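Geranylgeranyl pyrophosphate synthase (Corynebacterium glutamicum, PDB 3LMD) probably joins isopentenyl diphosphate units to an allylic diphosphate, using magnesium, to build longer prenyl diphosphates in isoprenoid biosynthesis. Local coordinates at residues E275-I286 and H299-G309. Residues are numbered along the deposited sequence; the frame is centred on the assembly and turned at random.
Sequences EDTPVGAELRDI and HVLELLSQSGG
Leu303 drops as a knob into a hole formed by Val279, Glu282, Leu283 and Ile286, and this ties together helices 278-286 and 294-306, whose helical parts within the two segments run antiparallel at 151° with their axes 9.6 Å apart. Leu303 CB lies 3.8 Å from Leu283 CD2, the two leucine side chains sliding past each other in opposite directions, while Leu303 CD1 meets Ile286 CD1. Deeper in, Leu283 forks: CD2 also touches Val300 CG1, and CD1 reaches across at about a right angle to Leu304 CD2 at 3.9 Å. Ile286 CG2 packs on Val300 CG2, and at the other end Val279 sets CG1 against Ser307 CB.

Two hydrogen bonds flank this apolar seam. His299 NE2 donates almost straight (169°) to Glu282 OE2 at 2.7 Å; the acceptor lies near the ring plane, but the nitrogen comes from above the carboxylate plane. An extended Glu282 chain, with CG anti to the backbone N (chi1 -172°), carries the carboxylate over to the ring, and Leu303 CD1 lies above one face of the ring, offset toward its rim. Near the other end, the syn lone pair of Glu275 OE2 takes the backbone N of Gly308 at 2.6 Å. Thr277 OG1 donates to the anti lone pair of Glu275 OE1 and accepts from Gly280 N as the N-cap of helix 278-286, which probably helps to hold the Glu275 carboxylate in place. Ser307 OG bonds to Leu304 O and receives Gly309 N in an ST turn, shaping the bend into helix 309-328.

The pair forms an antiparallel helical hairpin at the periphery of the all-helical prenyl synthase fold. Helix 267-274 packs against Leu283, Leu304 and Ser307 through Ala272, whereas Leu260 of helix 258-262 meets Val300 and Leu304, and Ile245 of helix 219-246 reaches Leu304.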
ATOM      1  N   GLU A 275     -29.695  -0.791 -27.425  1.00 31.01           N
ATOM      2  CA  GLU A 275     -30.934  -0.402 -28.142  1.00 28.25           C
ATOM      3  C   GLU A 275     -31.318  -1.347 -29.244  1.00 30.71           C
ATOM      4  O   GLU A 275     -30.461  -1.784 -30.024  1.00 30.08           O
ATOM      5  CB  GLU A 275     -30.802   0.990 -28.749  1.00 26.91           C
ATOM      6  CG  GLU A 275     -30.712   2.116 -27.756  1.00 29.29           C
ATOM      7  CD  GLU A 275     -30.529   3.456 -28.501  1.00 31.68           C
ATOM      8  OE1 GLU A 275     -30.703   3.509 -29.752  1.00 40.08           O
ATOM      9  OE2 GLU A 275     -30.216   4.420 -27.837  1.00 35.13           O
ATOM     10  N   ASP A 276     -32.623  -1.614 -29.337  1.00 30.56           N
ATOM     11  CA  ASP A 276     -33.141  -2.433 -30.429  1.00 34.52           C
ATOM     12  C   ASP A 276     -33.571  -1.541 -31.588  1.00 27.39           C
ATOM     13  O   ASP A 276     -34.764  -1.468 -31.963  1.00 30.18           O
ATOM     14  CB  ASP A 276     -34.290  -3.331 -29.963  1.00 32.96           C
ATOM     15  CG  ASP A 276     -34.743  -4.318 -31.051  1.00 43.05           C
ATOM     16  OD1 ASP A 276     -34.032  -4.484 -32.071  1.00 38.52           O
ATOM     17  OD2 ASP A 276     -35.828  -4.906 -30.889  1.00 50.60           O
ATOM     18  N   THR A 277     -32.583  -0.857 -32.150  1.00 27.73           N
ATOM     19  CA  THR A 277     -32.812   0.086 -33.222  1.00 27.01           C
ATOM     20  C   THR A 277     -31.711  -0.139 -34.242  1.00 28.91           C
ATOM     21  O   THR A 277     -30.732  -0.842 -33.959  1.00 29.69           O
ATOM     22  CB  THR A 277     -32.628   1.500 -32.700  1.00 27.50           C
ATOM     23  OG1 THR A 277     -31.279   1.620 -32.206  1.00 26.79           O
ATOM     24  CG2 THR A 277     -33.656   1.849 -31.595  1.00 25.92           C
ATOM     25  N   PRO A 278     -31.846   0.457 -35.439  1.00 28.37           N
ATOM     26  CA  PRO A 278     -30.767   0.255 -36.412  1.00 28.86           C
ATOM     27  C   PRO A 278     -29.437   0.837 -35.924  1.00 31.24           C
ATOM     28  O   PRO A 278     -28.366   0.310 -36.227  1.00 27.52           O
ATOM     29  CB  PRO A 278     -31.244   1.020 -37.644  1.00 27.61           C
ATOM     30  CG  PRO A 278     -32.722   1.220 -37.478  1.00 30.20           C
ATOM     31  CD  PRO A 278     -33.046   1.100 -36.020  1.00 31.02           C
ATOM     32  N   VAL A 279     -29.502   1.933 -35.182  1.00 27.28           N
ATOM     33  CA  VAL A 279     -28.279   2.532 -34.651  1.00 29.06           C
ATOM     34  C   VAL A 279     -27.642   1.636 -33.599  1.00 26.22           C
ATOM     35  O   VAL A 279     -26.418   1.476 -33.580  1.00 30.23           O
ATOM     36  CB  VAL A 279     -28.577   3.914 -34.057  1.00 34.44           C
ATOM     37  CG1 VAL A 279     -27.477   4.350 -33.096  1.00 32.43           C
ATOM     38  CG2 VAL A 279     -28.745   4.916 -35.214  1.00 33.63           C
ATOM     39  N   GLY A 280     -28.461   1.038 -32.739  1.00 26.25           N
ATOM     40  CA  GLY A 280     -27.957   0.069 -31.760  1.00 28.00           C
ATOM     41  C   GLY A 280     -27.297  -1.120 -32.451  1.00 31.32           C
ATOM     42  O   GLY A 280     -26.222  -1.589 -32.052  1.00 29.51           O
ATOM     43  N   ALA A 281     -27.942  -1.624 -33.498  1.00 29.80           N
ATOM     44  CA  ALA A 281     -27.392  -2.768 -34.239  1.00 29.69           C
ATOM     45  C   ALA A 281     -26.060  -2.453 -34.898  1.00 32.76           C
ATOM     46  O   ALA A 281     -25.130  -3.281 -34.889  1.00 34.58           O
ATOM     47  CB  ALA A 281     -28.435  -3.311 -35.290  1.00 31.74           C
ATOM     48  N   GLU A 282     -25.949  -1.256 -35.464  1.00 27.09           N
ATOM     49  CA  GLU A 282     -24.741  -0.862 -36.151  1.00 32.29           C
ATOM     50  C   GLU A 282     -23.589  -0.632 -35.166  1.00 37.34           C
ATOM     51  O   GLU A 282     -22.439  -0.969 -35.454  1.00 34.62           O
ATOM     52  CB  GLU A 282     -24.940   0.409 -36.997  1.00 31.99           C
ATOM     53  CG  GLU A 282     -23.700   0.673 -37.869  1.00 42.05           C
ATOM     54  CD  GLU A 282     -23.861   1.791 -38.890  1.00 53.72           C
ATOM     55  OE1 GLU A 282     -24.970   2.362 -39.034  1.00 41.58           O
ATOM     56  OE2 GLU A 282     -22.852   2.101 -39.556  1.00 46.53           O
ATOM     57  N   LEU A 283     -23.904  -0.053 -34.011  1.00 31.56           N
ATOM     58  CA  LEU A 283     -22.926   0.107 -32.928  1.00 35.74           C
ATOM     59  C   LEU A 283     -22.437  -1.241 -32.395  1.00 31.67           C
ATOM     60  O   LEU A 283     -21.230  -1.406 -32.150  1.00 35.87           O
ATOM     61  CB  LEU A 283     -23.498   0.973 -31.775  1.00 30.89           C
ATOM     62  CG  LEU A 283     -23.579   2.479 -32.035  1.00 30.30           C
ATOM     63  CD1 LEU A 283     -24.429   3.172 -30.952  1.00 34.12           C
ATOM     64  CD2 LEU A 283     -22.197   3.125 -32.098  1.00 30.60           C
ATOM     65  N   ARG A 284     -23.343  -2.189 -32.205  1.00 33.99           N
ATOM     66  CA  ARG A 284     -22.948  -3.533 -31.762  1.00 35.13           C
ATOM     67  C   ARG A 284     -21.997  -4.178 -32.782  1.00 42.86           C
ATOM     68  O   ARG A 284     -21.014  -4.815 -32.411  1.00 43.44           O
ATOM     69  CB  ARG A 284     -24.149  -4.445 -31.492  1.00 33.86           C
ATOM     70  CG  ARG A 284     -24.955  -4.111 -30.206  1.00 27.42           C
ATOM     71  CD  ARG A 284     -26.060  -5.137 -29.874  1.00 35.23           C
ATOM     72  NE  ARG A 284     -27.185  -5.126 -30.835  1.00 32.08           N
ATOM     73  CZ  ARG A 284     -28.204  -4.269 -30.815  1.00 38.66           C
ATOM     74  NH1 ARG A 284     -29.161  -4.356 -31.728  1.00 34.47           N
ATOM     75  NH2 ARG A 284     -28.276  -3.323 -29.886  1.00 27.92           N
ATOM     76  N   ASP A 285     -22.300  -4.009 -34.062  1.00 40.15           N
ATOM     77  CA  ASP A 285     -21.426  -4.481 -35.128  1.00 47.17           C
ATOM     78  C   ASP A 285     -20.034  -3.849 -35.072  1.00 48.51           C
ATOM     79  O   ASP A 285     -19.026  -4.531 -35.224  1.00 46.15           O
ATOM     80  CB  ASP A 285     -22.054  -4.185 -36.484  1.00 47.18           C
ATOM     81  CG  ASP A 285     -21.334  -4.881 -37.616  1.00 63.67           C
ATOM     82  OD1 ASP A 285     -21.087  -6.101 -37.499  1.00 57.14           O
ATOM     83  OD2 ASP A 285     -21.014  -4.206 -38.619  1.00 63.10           O
ATOM     84  N   ILE A 286     -19.975  -2.539 -34.872  1.00 43.29           N
ATOM     85  CA  ILE A 286     -18.704  -1.844 -34.903  1.00 44.73           C
ATOM     86  C   ILE A 286     -17.857  -1.979 -33.632  1.00 52.39           C
ATOM     87  O   ILE A 286     -16.640  -2.159 -33.719  1.00 51.60           O
ATOM     88  CB  ILE A 286     -18.882  -0.360 -35.239  1.00 42.28           C
ATOM     89  CG1 ILE A 286     -19.543  -0.215 -36.619  1.00 49.38           C
ATOM     90  CG2 ILE A 286     -17.527   0.364 -35.167  1.00 40.76           C
ATOM     91  CD1 ILE A 286     -19.951   1.233 -36.996  1.00 42.12           C
ATOM     92  N   HIS A 299     -17.402   8.075 -37.028  1.00 43.94           N
ATOM     93  CA  HIS A 299     -18.655   7.473 -37.448  1.00 43.74           C
ATOM     94  C   HIS A 299     -19.411   6.999 -36.195  1.00 41.36           C
ATOM     95  O   HIS A 299     -20.606   7.219 -36.061  1.00 39.36           O
ATOM     96  CB  HIS A 299     -18.395   6.316 -38.425  1.00 47.65           C
ATOM     97  CG  HIS A 299     -19.641   5.629 -38.900  1.00 39.75           C
ATOM     98  ND1 HIS A 299     -20.708   6.314 -39.440  1.00 43.39           N
ATOM     99  CD2 HIS A 299     -19.987   4.319 -38.915  1.00 39.40           C
ATOM    100  CE1 HIS A 299     -21.665   5.457 -39.760  1.00 42.75           C
ATOM    101  NE2 HIS A 299     -21.254   4.239 -39.449  1.00 45.76           N
ATOM    102  N   VAL A 300     -18.696   6.366 -35.272  1.00 40.86           N
ATOM    103  CA  VAL A 300     -19.276   5.966 -33.991  1.00 37.73           C
ATOM    104  C   VAL A 300     -19.835   7.155 -33.198  1.00 41.33           C
ATOM    105  O   VAL A 300     -20.966   7.105 -32.711  1.00 35.36           O
ATOM    106  CB  VAL A 300     -18.281   5.186 -33.137  1.00 45.21           C
ATOM    107  CG1 VAL A 300     -18.881   4.903 -31.740  1.00 35.90           C
ATOM    108  CG2 VAL A 300     -17.914   3.898 -33.833  1.00 37.09           C
ATOM    109  N   LEU A 301     -19.057   8.227 -33.079  1.00 39.75           N
ATOM    110  CA  LEU A 301     -19.544   9.440 -32.421  1.00 41.83           C
ATOM    111  C   LEU A 301     -20.809   9.978 -33.096  1.00 43.19           C
ATOM    112  O   LEU A 301     -21.687  10.522 -32.442  1.00 35.46           O
ATOM    113  CB  LEU A 301     -18.463  10.532 -32.415  1.00 40.47           C
ATOM    114  CG  LEU A 301     -17.236  10.290 -31.520  1.00 44.21           C
ATOM    115  CD1 LEU A 301     -16.114  11.300 -31.832  1.00 49.74           C
ATOM    116  CD2 LEU A 301     -17.611  10.336 -30.035  1.00 40.20           C
ATOM    117  N   GLU A 302     -20.900   9.854 -34.413  1.00 39.37           N
ATOM    118  CA  GLU A 302     -22.131  10.277 -35.095  1.00 37.27           C
ATOM    119  C   GLU A 302     -23.299   9.356 -34.755  1.00 32.10           C
ATOM    120  O   GLU A 302     -24.388   9.835 -34.415  1.00 34.57           O
ATOM    121  CB  GLU A 302     -21.928  10.346 -36.623  1.00 44.04           C
ATOM    122  CG  GLU A 302     -23.135  10.857 -37.386  1.00 51.85           C
ATOM    123  CD  GLU A 302     -23.647  12.197 -36.862  1.00 68.26           C
ATOM    124  OE1 GLU A 302     -22.811  13.094 -36.602  1.00 75.69           O
ATOM    125  OE2 GLU A 302     -24.886  12.360 -36.715  1.00 62.75           O
ATOM    126  N   LEU A 303     -23.082   8.039 -34.822  1.00 30.20           N
ATOM    127  CA  LEU A 303     -24.105   7.080 -34.402  1.00 31.70           C
ATOM    128  C   LEU A 303     -24.579   7.329 -32.947  1.00 31.55           C
ATOM    129  O   LEU A 303     -25.766   7.331 -32.665  1.00 28.08           O
ATOM    130  CB  LEU A 303     -23.562   5.645 -34.531  1.00 24.56           C
ATOM    131  CG  LEU A 303     -23.343   5.172 -35.987  1.00 31.43           C
ATOM    132  CD1 LEU A 303     -22.623   3.834 -35.986  1.00 31.21           C
ATOM    133  CD2 LEU A 303     -24.689   5.038 -36.680  1.00 33.22           C
ATOM    134  N   LEU A 304     -23.639   7.534 -32.037  1.00 28.91           N
ATOM    135  CA  LEU A 304     -23.992   7.834 -30.638  1.00 25.29           C
ATOM    136  C   LEU A 304     -24.886   9.073 -30.545  1.00 23.19           C
ATOM    137  O   LEU A 304     -25.872   9.068 -29.815  1.00 27.63           O
ATOM    138  CB  LEU A 304     -22.694   8.015 -29.801  1.00 27.44           C
ATOM    139  CG  LEU A 304     -21.961   6.691 -29.573  1.00 33.36           C
ATOM    140  CD1 LEU A 304     -20.544   6.923 -29.000  1.00 30.98           C
ATOM    141  CD2 LEU A 304     -22.773   5.812 -28.636  1.00 33.21           C
ATOM    142  N   SER A 305     -24.603  10.117 -31.330  1.00 26.91           N
ATOM    143  CA  SER A 305     -25.452  11.300 -31.302  1.00 27.96           C
ATOM    144  C   SER A 305     -26.847  11.032 -31.885  1.00 34.09           C
ATOM    145  O   SER A 305     -27.792  11.775 -31.617  1.00 35.93           O
ATOM    146  CB  SER A 305     -24.781  12.510 -31.994  1.00 33.50           C
ATOM    147  OG  SER A 305     -24.943  12.426 -33.407  1.00 41.35           O
ATOM    148  N   GLN A 306     -26.967   9.973 -32.680  1.00 28.35           N
ATOM    149  CA  GLN A 306     -28.267   9.600 -33.259  1.00 28.94           C
ATOM    150  C   GLN A 306     -29.029   8.658 -32.330  1.00 30.19           C
ATOM    151  O   GLN A 306     -30.206   8.384 -32.568  1.00 27.53           O
ATOM    152  CB  GLN A 306     -28.069   8.930 -34.657  1.00 27.75           C
ATOM    153  CG  GLN A 306     -27.535   9.900 -35.697  1.00 32.20           C
ATOM    154  CD  GLN A 306     -26.924   9.204 -36.948  1.00 42.11           C
ATOM    155  OE1 GLN A 306     -26.811   7.983 -37.013  1.00 39.68           O
ATOM    156  NE2 GLN A 306     -26.536  10.004 -37.930  1.00 43.21           N
ATOM    157  N   SER A 307     -28.362   8.172 -31.272  1.00 25.62           N
ATOM    158  CA  SER A 307     -28.929   7.121 -30.422  1.00 24.86           C
ATOM    159  C   SER A 307     -29.620   7.795 -29.227  1.00 27.41           C
ATOM    160  O   SER A 307     -29.653   9.011 -29.146  1.00 25.84           O
ATOM    161  CB  SER A 307     -27.827   6.200 -29.871  1.00 27.62           C
ATOM    162  OG  SER A 307     -27.130   6.891 -28.818  1.00 25.56           O
ATOM    163  N   GLY A 308     -30.130   6.988 -28.296  1.00 27.54           N
ATOM    164  CA  GLY A 308     -30.757   7.537 -27.101  1.00 23.46           C
ATOM    165  C   GLY A 308     -29.784   7.493 -25.921  1.00 24.96           C
ATOM    166  O   GLY A 308     -30.189   7.668 -24.762  1.00 26.05           O
ATOM    167  N   GLY A 309     -28.512   7.254 -26.215  1.00 26.74           N
ATOM    168  CA  GLY A 309     -27.511   6.995 -25.155  1.00 27.27           C
ATOM    169  C   GLY A 309     -27.211   8.201 -24.287  1.00 29.23           C
ATOM    170  O   GLY A 309     -27.031   8.073 -23.070  1.00 24.32           O
TER